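Local coordinates for Ras-related protein Rab-7L1 (Homo sapiens, PDB 6HH2) that binds and hydrolyses GTP as a Rab-family switch in vesicle trafficking, maintains endosome-trans-Golgi integrity, and recruits LRRK2 to the Golgi complex, stimulating its kinase activity, at residues H38-T42 / V43-F47; K160-K163 / N164-A168. The protein carries 4 engineered substitutions. All blocks are in the same frame, centred on the assembly; numbering follows the deposited sequence.

Contact 1. Residues H38-T42 / V43-F47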
ATOM      1  N   HIS A  38     -19.877   1.059 -11.142  1.00 24.67           N
ATOM      2  CA  HIS A  38     -21.079   0.245 -11.147  1.00 26.66           C
ATOM      3  C   HIS A  38     -20.965  -0.919 -10.178  1.00 29.21           C
ATOM      4  O   HIS A  38     -21.964  -1.293  -9.523  1.00 30.31           O
ATOM      5  CB  HIS A  38     -21.359  -0.242 -12.582  1.00 27.88           C
ATOM      6  CG  HIS A  38     -22.671  -0.941 -12.764  1.00 32.73           C
ATOM      7  ND1 HIS A  38     -22.824  -2.288 -12.538  1.00 34.65           N
ATOM      8  CD2 HIS A  38     -23.854  -0.503 -13.258  1.00 35.18           C
ATOM      9  CE1 HIS A  38     -24.061  -2.647 -12.836  1.00 35.69           C
ATOM     10  NE2 HIS A  38     -24.709  -1.584 -13.290  1.00 37.97           N
ATOM     11  N   TYR A  39     -19.769  -1.456 -10.019  1.00 27.18           N
ATOM     12  CA  TYR A  39     -19.569  -2.620  -9.186  1.00 25.80           C
ATOM     13  C   TYR A  39     -19.870  -2.364  -7.709  1.00 29.79           C
ATOM     14  O   TYR A  39     -20.162  -3.322  -7.000  1.00 30.27           O
ATOM     15  CB  TYR A  39     -18.142  -3.144  -9.333  1.00 24.75           C
ATOM     16  CG  TYR A  39     -17.069  -2.307  -8.627  1.00 24.52           C
ATOM     17  CD1 TYR A  39     -16.512  -1.158  -9.221  1.00 25.03           C
ATOM     18  CD2 TYR A  39     -16.602  -2.679  -7.367  1.00 23.15           C
ATOM     19  CE1 TYR A  39     -15.537  -0.401  -8.562  1.00 22.32           C
ATOM     20  CE2 TYR A  39     -15.626  -1.947  -6.715  1.00 24.20           C
ATOM     21  CZ  TYR A  39     -15.083  -0.799  -7.327  1.00 22.19           C
ATOM     22  OH  TYR A  39     -14.101  -0.065  -6.688  1.00 22.45           O
ATOM     23  N   LYS A  40     -19.785  -1.118  -7.230  1.00 26.40           N
ATOM     24  CA  LYS A  40     -19.851  -0.899  -5.780  1.00 30.24           C
ATOM     25  C   LYS A  40     -21.196  -1.288  -5.210  1.00 33.33           C
ATOM     26  O   LYS A  40     -21.299  -1.623  -4.019  1.00 35.54           O
ATOM     27  CB  LYS A  40     -19.568   0.571  -5.485  1.00 27.92           C
ATOM     28  CG  LYS A  40     -18.138   0.929  -5.801  1.00 27.63           C
ATOM     29  CD  LYS A  40     -17.888   2.382  -5.527  1.00 32.36           C
ATOM     30  CE  LYS A  40     -16.457   2.729  -5.794  1.00 29.28           C
ATOM     31  NZ  LYS A  40     -15.500   2.134  -4.761  1.00 26.77           N
ATOM     32  N   SER A  41     -22.237  -1.245  -6.024  1.00 30.78           N
ATOM     33  CA  SER A  41     -23.566  -1.478  -5.453  1.00 33.11           C
ATOM     34  C   SER A  41     -23.727  -2.917  -4.960  1.00 38.33           C
ATOM     35  O   SER A  41     -24.538  -3.180  -4.059  1.00 40.31           O
ATOM     36  CB  SER A  41     -24.628  -1.065  -6.459  1.00 38.33           C
ATOM     37  OG  SER A  41     -24.823  -2.082  -7.404  1.00 50.86           O
ATOM     38  N   THR A  42     -22.959  -3.862  -5.502  1.00 35.38           N
ATOM     39  CA  THR A  42     -23.010  -5.257  -5.073  1.00 34.71           C
ATOM     40  C   THR A  42     -21.744  -5.740  -4.371  1.00 36.15           C
ATOM     41  O   THR A  42     -21.790  -6.761  -3.675  1.00 39.68           O
ATOM     42  CB  THR A  42     -23.346  -6.185  -6.252  1.00 31.19           C
ATOM     43  OG1 THR A  42     -22.320  -6.036  -7.267  1.00 31.41           O
ATOM     44  CG2 THR A  42     -24.679  -5.844  -6.852  1.00 33.58           C
ATOM     45  N   VAL A  43     -20.619  -5.048  -4.536  1.00 31.48           N
ATOM     46  CA  VAL A  43     -19.377  -5.426  -3.879  1.00 31.39           C
ATOM     47  C   VAL A  43     -19.224  -4.705  -2.541  1.00 34.45           C
ATOM     48  O   VAL A  43     -18.473  -5.164  -1.665  1.00 34.15           O
ATOM     49  CB  VAL A  43     -18.232  -5.084  -4.860  1.00 29.42           C
ATOM     50  CG1 VAL A  43     -16.855  -5.185  -4.208  1.00 30.32           C
ATOM     51  CG2 VAL A  43     -18.340  -5.990  -6.107  1.00 30.97           C
ATOM     52  N   GLY A  44     -19.881  -3.562  -2.396  1.00 31.90           N
ATOM     53  CA  GLY A  44     -19.727  -2.716  -1.226  1.00 32.36           C
ATOM     54  C   GLY A  44     -18.590  -1.723  -1.340  1.00 32.12           C
ATOM     55  O   GLY A  44     -18.019  -1.486  -2.422  1.00 33.22           O
ATOM     56  N   VAL A  45     -18.197  -1.179  -0.177  1.00 33.09           N
ATOM     57  CA  VAL A  45     -17.219  -0.099  -0.131  1.00 33.43           C
ATOM     58  C   VAL A  45     -16.160  -0.262   0.965  1.00 32.13           C
ATOM     59  O   VAL A  45     -15.474   0.703   1.310  1.00 36.15           O
ATOM     60  CB  VAL A  45     -17.900   1.287  -0.075  1.00 35.37           C
ATOM     61  CG1 VAL A  45     -18.715   1.578  -1.373  1.00 37.96           C
ATOM     62  CG2 VAL A  45     -18.774   1.422   1.192  1.00 36.21           C
ATOM     63  N   ASP A  46     -15.953  -1.477   1.489  1.00 30.19           N
ATOM     64  CA  ASP A  46     -14.831  -1.659   2.405  1.00 31.32           C
ATOM     65  C   ASP A  46     -13.485  -1.494   1.688  1.00 27.91           C
ATOM     66  O   ASP A  46     -12.454  -1.218   2.325  1.00 27.36           O
ATOM     67  CB  ASP A  46     -14.836  -3.078   2.988  1.00 32.30           C
ATOM     68  CG  ASP A  46     -15.936  -3.303   3.996  1.00 49.61           C
ATOM     69  OD1 ASP A  46     -16.143  -2.407   4.846  1.00 46.81           O
ATOM     70  OD2 ASP A  46     -16.586  -4.368   3.891  1.00 53.95           O
ATOM     71  N   PHE A  47     -13.478  -1.606   0.368  1.00 23.76           N
ATOM     72  CA  PHE A  47     -12.242  -1.553  -0.421  1.00 21.95           C
ATOM     73  C   PHE A  47     -12.644  -1.093  -1.809  1.00 22.70           C
ATOM     74  O   PHE A  47     -13.809  -1.146  -2.174  1.00 24.73           O
ATOM     75  CB  PHE A  47     -11.566  -2.952  -0.519  1.00 22.00           C
ATOM     76  CG  PHE A  47     -12.500  -4.058  -0.983  1.00 22.89           C
ATOM     77  CD1 PHE A  47     -12.754  -4.283  -2.346  1.00 24.18           C
ATOM     78  CD2 PHE A  47     -13.187  -4.843  -0.059  1.00 24.24           C
ATOM     79  CE1 PHE A  47     -13.654  -5.281  -2.738  1.00 25.24           C
ATOM     80  CE2 PHE A  47     -14.063  -5.853  -0.464  1.00 26.87           C
ATOM     81  CZ  PHE A  47     -14.296  -6.071  -1.798  1.00 28.24           C
TER
HETATM   82  O   HOH W   1     -15.869  -0.387  -3.617  1.00 29.07           O
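The ring of Tyr-39 meets Val-43 at its edge, where CD2 lies 3.8 Å from Val-43 CB and the methyl CG2 sits in the ring plane; one face is covered by the Lys-40 side chain, whose CG stands 3.8 Å above the plane, over the ring centre. This is the effector region of a small GTPase, assigned by similarity, here in the GDP state, where it includes the short helix 40-43. Tyr-39 CG lies between its own backbone N and carbonyl carbon (chi1 75°), which brings the ring back over the turn. Val-43 N donates to Tyr-39 O (3.0 Å), which also accepts from Thr-42 N, and Gly-44 N donates to Lys-40 O (2.9 Å). Gly-44 then ends the helix with a positive phi, 88°, and its bond to Val-45 is the one cut by the Salmonella protease GtgE. The Lys-40 chain runs straight until it bends at the last torsion, where NZ donates a hydrogen bond to Tyr-39 OH and makes a salt bridge with Asp-33, which also binds that hydroxyl. One water accepts from Lys-40 NZ (2.8 Å) and donates to Gly-44 O (2.7 Å) and Phe-47 O (2.6 Å).

Contact 2. Residues K160-K163 / N164-A168. With GDP (guanosine-5'-diphosphate), chain B.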
ATOM      1  N   LYS A 160       0.214  13.096  -6.670  1.00 23.51           N
ATOM      2  CA  LYS A 160      -0.233  14.315  -7.345  1.00 28.35           C
ATOM      3  C   LYS A 160       0.208  14.369  -8.801  1.00 30.88           C
ATOM      4  O   LYS A 160      -0.593  14.709  -9.680  1.00 33.10           O
ATOM      5  CB  LYS A 160       0.265  15.542  -6.589  1.00 30.89           C
ATOM      6  CG  LYS A 160      -0.004  16.857  -7.311  1.00 34.70           C
ATOM      7  CD  LYS A 160       0.319  18.052  -6.431  1.00 42.79           C
ATOM      8  CE  LYS A 160       0.404  19.332  -7.246  1.00 52.27           C
ATOM      9  NZ  LYS A 160       0.897  20.477  -6.415  1.00 57.75           N
ATOM     10  N   GLU A 161       1.473  14.060  -9.076  1.00 28.00           N
ATOM     11  CA  GLU A 161       1.997  14.105 -10.441  1.00 30.67           C
ATOM     12  C   GLU A 161       1.973  12.740 -11.113  1.00 30.22           C
ATOM     13  O   GLU A 161       2.500  12.599 -12.232  1.00 33.59           O
ATOM     14  CB  GLU A 161       3.445  14.582 -10.417  1.00 30.59           C
ATOM     15  CG  GLU A 161       3.666  15.964  -9.837  1.00 31.35           C
ATOM     16  CD  GLU A 161       5.155  16.333  -9.837  1.00 53.32           C
ATOM     17  OE1 GLU A 161       6.042  15.414  -9.873  1.00 54.18           O
ATOM     18  OE2 GLU A 161       5.447  17.556  -9.842  1.00 60.83           O
ATOM     19  N   ASN A 162       1.416  11.734 -10.448  1.00 30.24           N
ATOM     20  CA  ASN A 162       1.353  10.364 -10.952  1.00 31.89           C
ATOM     21  C   ASN A 162       2.743   9.830 -11.281  1.00 33.12           C
ATOM     22  O   ASN A 162       2.940   9.155 -12.298  1.00 41.83           O
ATOM     23  CB  ASN A 162       0.386  10.226 -12.137  1.00 37.03           C
ATOM     24  CG  ASN A 162      -0.135   8.800 -12.325  1.00 39.08           C
ATOM     25  OD1 ASN A 162      -0.297   8.028 -11.370  1.00 36.36           O
ATOM     26  ND2 ASN A 162      -0.432   8.457 -13.583  1.00 47.21           N
ATOM     27  N   LYS A 163       3.712  10.139 -10.428  1.00 25.16           N
ATOM     28  CA  LYS A 163       5.096   9.691 -10.578  1.00 24.99           C
ATOM     29  C   LYS A 163       5.303   8.396  -9.789  1.00 23.87           C
ATOM     30  O   LYS A 163       5.166   8.373  -8.563  1.00 23.14           O
ATOM     31  CB  LYS A 163       6.114  10.730 -10.104  1.00 26.88           C
ATOM     32  CG  LYS A 163       7.608  10.302 -10.329  1.00 31.94           C
ATOM     33  CD  LYS A 163       8.561  11.343  -9.766  1.00 38.27           C
ATOM     34  CE  LYS A 163       9.999  11.069 -10.177  1.00 46.82           C
ATOM     35  NZ  LYS A 163      10.876  12.187  -9.686  1.00 53.21           N
ATOM     36  N   ASN A 164       5.756   7.354 -10.498  1.00 24.05           N
ATOM     37  CA  ASN A 164       6.120   6.047  -9.950  0.61 24.54           C
ATOM     38  C   ASN A 164       4.946   5.252  -9.384  1.00 23.61           C
ATOM     39  O   ASN A 164       5.179   4.181  -8.854  1.00 22.56           O
ATOM     40  CB  ASN A 164       7.209   6.087  -8.851  0.61 24.38           C
ATOM     41  CG  ASN A 164       8.622   6.273  -9.388  0.61 24.97           C
ATOM     42  OD1 ASN A 164       9.004   5.745 -10.442  0.61 24.09           O
ATOM     43  ND2 ASN A 164       9.424   7.018  -8.639  0.61 24.13           N
ATOM     44  N   ILE A 165       3.699   5.724  -9.483  1.00 22.59           N
ATOM     45  CA  ILE A 165       2.594   5.032  -8.832  1.00 22.83           C
ATOM     46  C   ILE A 165       2.328   3.696  -9.500  1.00 21.00           C
ATOM     47  O   ILE A 165       2.325   2.637  -8.860  1.00 20.85           O
ATOM     48  CB  ILE A 165       1.327   5.897  -8.878  1.00 24.33           C
ATOM     49  CG1 ILE A 165       1.580   7.232  -8.174  1.00 25.86           C
ATOM     50  CG2 ILE A 165       0.139   5.084  -8.351  1.00 25.15           C
ATOM     51  CD1 ILE A 165       1.928   7.093  -6.735  1.00 26.76           C
ATOM     52  N   ASN A 166       2.093   3.732 -10.813  1.00 22.07           N
ATOM     53  CA  ASN A 166       1.732   2.496 -11.496  1.00 20.18           C
ATOM     54  C   ASN A 166       2.874   1.482 -11.444  1.00 20.10           C
ATOM     55  O   ASN A 166       2.638   0.273 -11.295  1.00 20.07           O
ATOM     56  CB  ASN A 166       1.393   2.791 -12.943  1.00 21.39           C
ATOM     57  CG  ASN A 166       0.085   3.589 -13.054  1.00 22.59           C
ATOM     58  OD1 ASN A 166      -0.677   3.712 -12.088  1.00 24.74           O
ATOM     59  ND2 ASN A 166      -0.157   4.117 -14.248  1.00 27.51           N
ATOM     60  N   GLU A 167       4.108   1.951 -11.565  1.00 20.35           N
ATOM     61  CA  GLU A 167       5.224   1.012 -11.605  1.00 19.97           C
ATOM     62  C   GLU A 167       5.513   0.427 -10.220  1.00 20.55           C
ATOM     63  O   GLU A 167       5.831  -0.763 -10.116  1.00 21.63           O
ATOM     64  CB  GLU A 167       6.452   1.718 -12.176  1.00 21.35           C
ATOM     65  CG  GLU A 167       6.384   1.937 -13.688  1.00 22.82           C
ATOM     66  CD  GLU A 167       6.511   0.633 -14.437  1.00 25.41           C
ATOM     67  OE1 GLU A 167       5.467  -0.015 -14.682  1.00 26.93           O
ATOM     68  OE2 GLU A 167       7.639   0.193 -14.742  1.00 25.68           O
ATOM     69  N   ALA A 168       5.414   1.235  -9.177  1.00 21.32           N
ATOM     70  CA  ALA A 168       5.566   0.687  -7.830  1.00 21.20           C
ATOM     71  C   ALA A 168       4.504  -0.372  -7.563  1.00 20.57           C
ATOM     72  O   ALA A 168       4.823  -1.466  -7.055  1.00 21.75           O
ATOM     73  CB  ALA A 168       5.471   1.820  -6.817  1.00 24.20           C
TER
HETATM   74  PB  GDP B 201      -4.847  10.548   3.449  1.00 19.62           P
HETATM   75  O1B GDP B 201      -3.626   9.741   3.690  1.00 20.35           O
HETATM   76  O2B GDP B 201      -5.283  11.362   4.621  1.00 20.71           O
HETATM   77  O3B GDP B 201      -5.981   9.757   2.829  1.00 19.74           O
HETATM   78  O3A GDP B 201      -4.356  11.670   2.357  1.00 21.16           O
HETATM   79  PA  GDP B 201      -5.161  12.280   1.126  1.00 22.36           P
HETATM   80  O1A GDP B 201      -5.172  11.346  -0.057  1.00 22.99           O
HETATM   81  O2A GDP B 201      -6.508  12.778   1.633  1.00 23.59           O
HETATM   82  O5' GDP B 201      -4.255  13.529   0.732  1.00 23.00           O
HETATM   83  C5' GDP B 201      -4.032  14.600   1.638  1.00 24.95           C
HETATM   84  C4' GDP B 201      -3.641  15.849   0.855  1.00 25.22           C
HETATM   85  O4' GDP B 201      -2.334  15.606   0.236  1.00 23.69           O
HETATM   86  C3' GDP B 201      -4.598  16.080  -0.296  1.00 23.82           C
HETATM   87  O3' GDP B 201      -4.711  17.508  -0.420  1.00 29.53           O
HETATM   88  C2' GDP B 201      -3.877  15.502  -1.498  1.00 24.28           C
HETATM   89  O2' GDP B 201      -4.253  16.194  -2.682  1.00 28.67           O
HETATM   90  C1' GDP B 201      -2.450  15.813  -1.141  1.00 25.39           C
HETATM   91  N9  GDP B 201      -1.507  14.895  -1.789  1.00 23.91           N
HETATM   92  C8  GDP B 201      -1.636  13.540  -1.881  1.00 21.74           C
HETATM   93  N7  GDP B 201      -0.548  13.006  -2.526  1.00 22.27           N
HETATM   94  C5  GDP B 201       0.265  14.048  -2.826  1.00 24.27           C
HETATM   95  C6  GDP B 201       1.548  14.203  -3.505  1.00 23.17           C
HETATM   96  O6  GDP B 201       2.143  13.222  -3.990  1.00 23.46           O
HETATM   97  N1  GDP B 201       2.035  15.447  -3.580  1.00 23.27           N
HETATM   98  C2  GDP B 201       1.441  16.562  -3.125  1.00 24.39           C
HETATM   99  N2  GDP B 201       2.021  17.813  -3.294  1.00 24.94           N
HETATM  100  N3  GDP B 201       0.230  16.481  -2.522  1.00 23.93           N
HETATM  101  C4  GDP B 201      -0.346  15.270  -2.364  1.00 24.01           C
HETATM  102  O   HOH W   2       2.330   6.107 -12.505  1.00 28.83           O
HETATM  103  O   HOH W   3      -2.070   5.817 -11.466  1.00 34.91           O
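Asn-164 follows Lys-163 with its side chain, in the conformer described, alongside and pointing the same way. Both polar ends are held by Glu-156 at the end of strand 153-156: the lysine by a salt bridge to the carboxylate, the asparagine amide, in that conformer, by a hydrogen bond to the backbone carbonyl. Asn-162 and Lys-163 both face Ser-158 in a G1 beta bulge. Asn-164 has a positive phi (67°) and occupies the N-cap position; its side chain makes no capping bond, while its carbonyl O accepts the first helical bond, from Ala-168 N. Ile-165 is buried and points back at the loop. Asn-162 meets it at about a right angle, setting OD1 3.7 Å from Ile-165 CB. At Asn-166 the two segments are joined by two waters. One donates to Asn-162 O and accepts from Asn-166 N (2.9 Å), serving an amide of the first helical turn; the other donates to Asn-162 OD1 (2.8 Å) and Asn-166 OD1 (2.6 Å), joining two carbonyl oxygens that cannot bond each other. Ala-168, also buried, packs against Thr-155. At the far end of the loop, Lys-160 N gives a weak hydrogen bond to O6 of GDP (3.3 Å), coming from above the guanine plane. Lys-160 CG is anti to the backbone N (chi1 173°) and the extended chain lies over one face of the guanine, with CB 3.5 Å from N1 of GDP and CD 3.6 Å from N2, as in the guanine-recognition (G5, SAK-type) loop of Ras-like GTPases.

Both contacts are local and at the protein surface, in series along the chain and sharing no element; their centres are 25 Å apart and their nearest atoms about 15 Å. Contact 1 encloses the short helix 40-43 and leads into the outermost strand 48-55, whereas contact 2 lies between the opposite edge strand, 153-156, and helix 165-178, and includes the start of that helix. No touching residue of contact 1 is buried, while contact 2 includes the buried Ile-165. Direct backbone bonds and a lysine over a tyrosine ring hold the first; waters bridge the second. Contact 2 reaches the guanine of GDP, but the Lys-40 side chain of contact 1 stays about 13 Å from the magnesium ion.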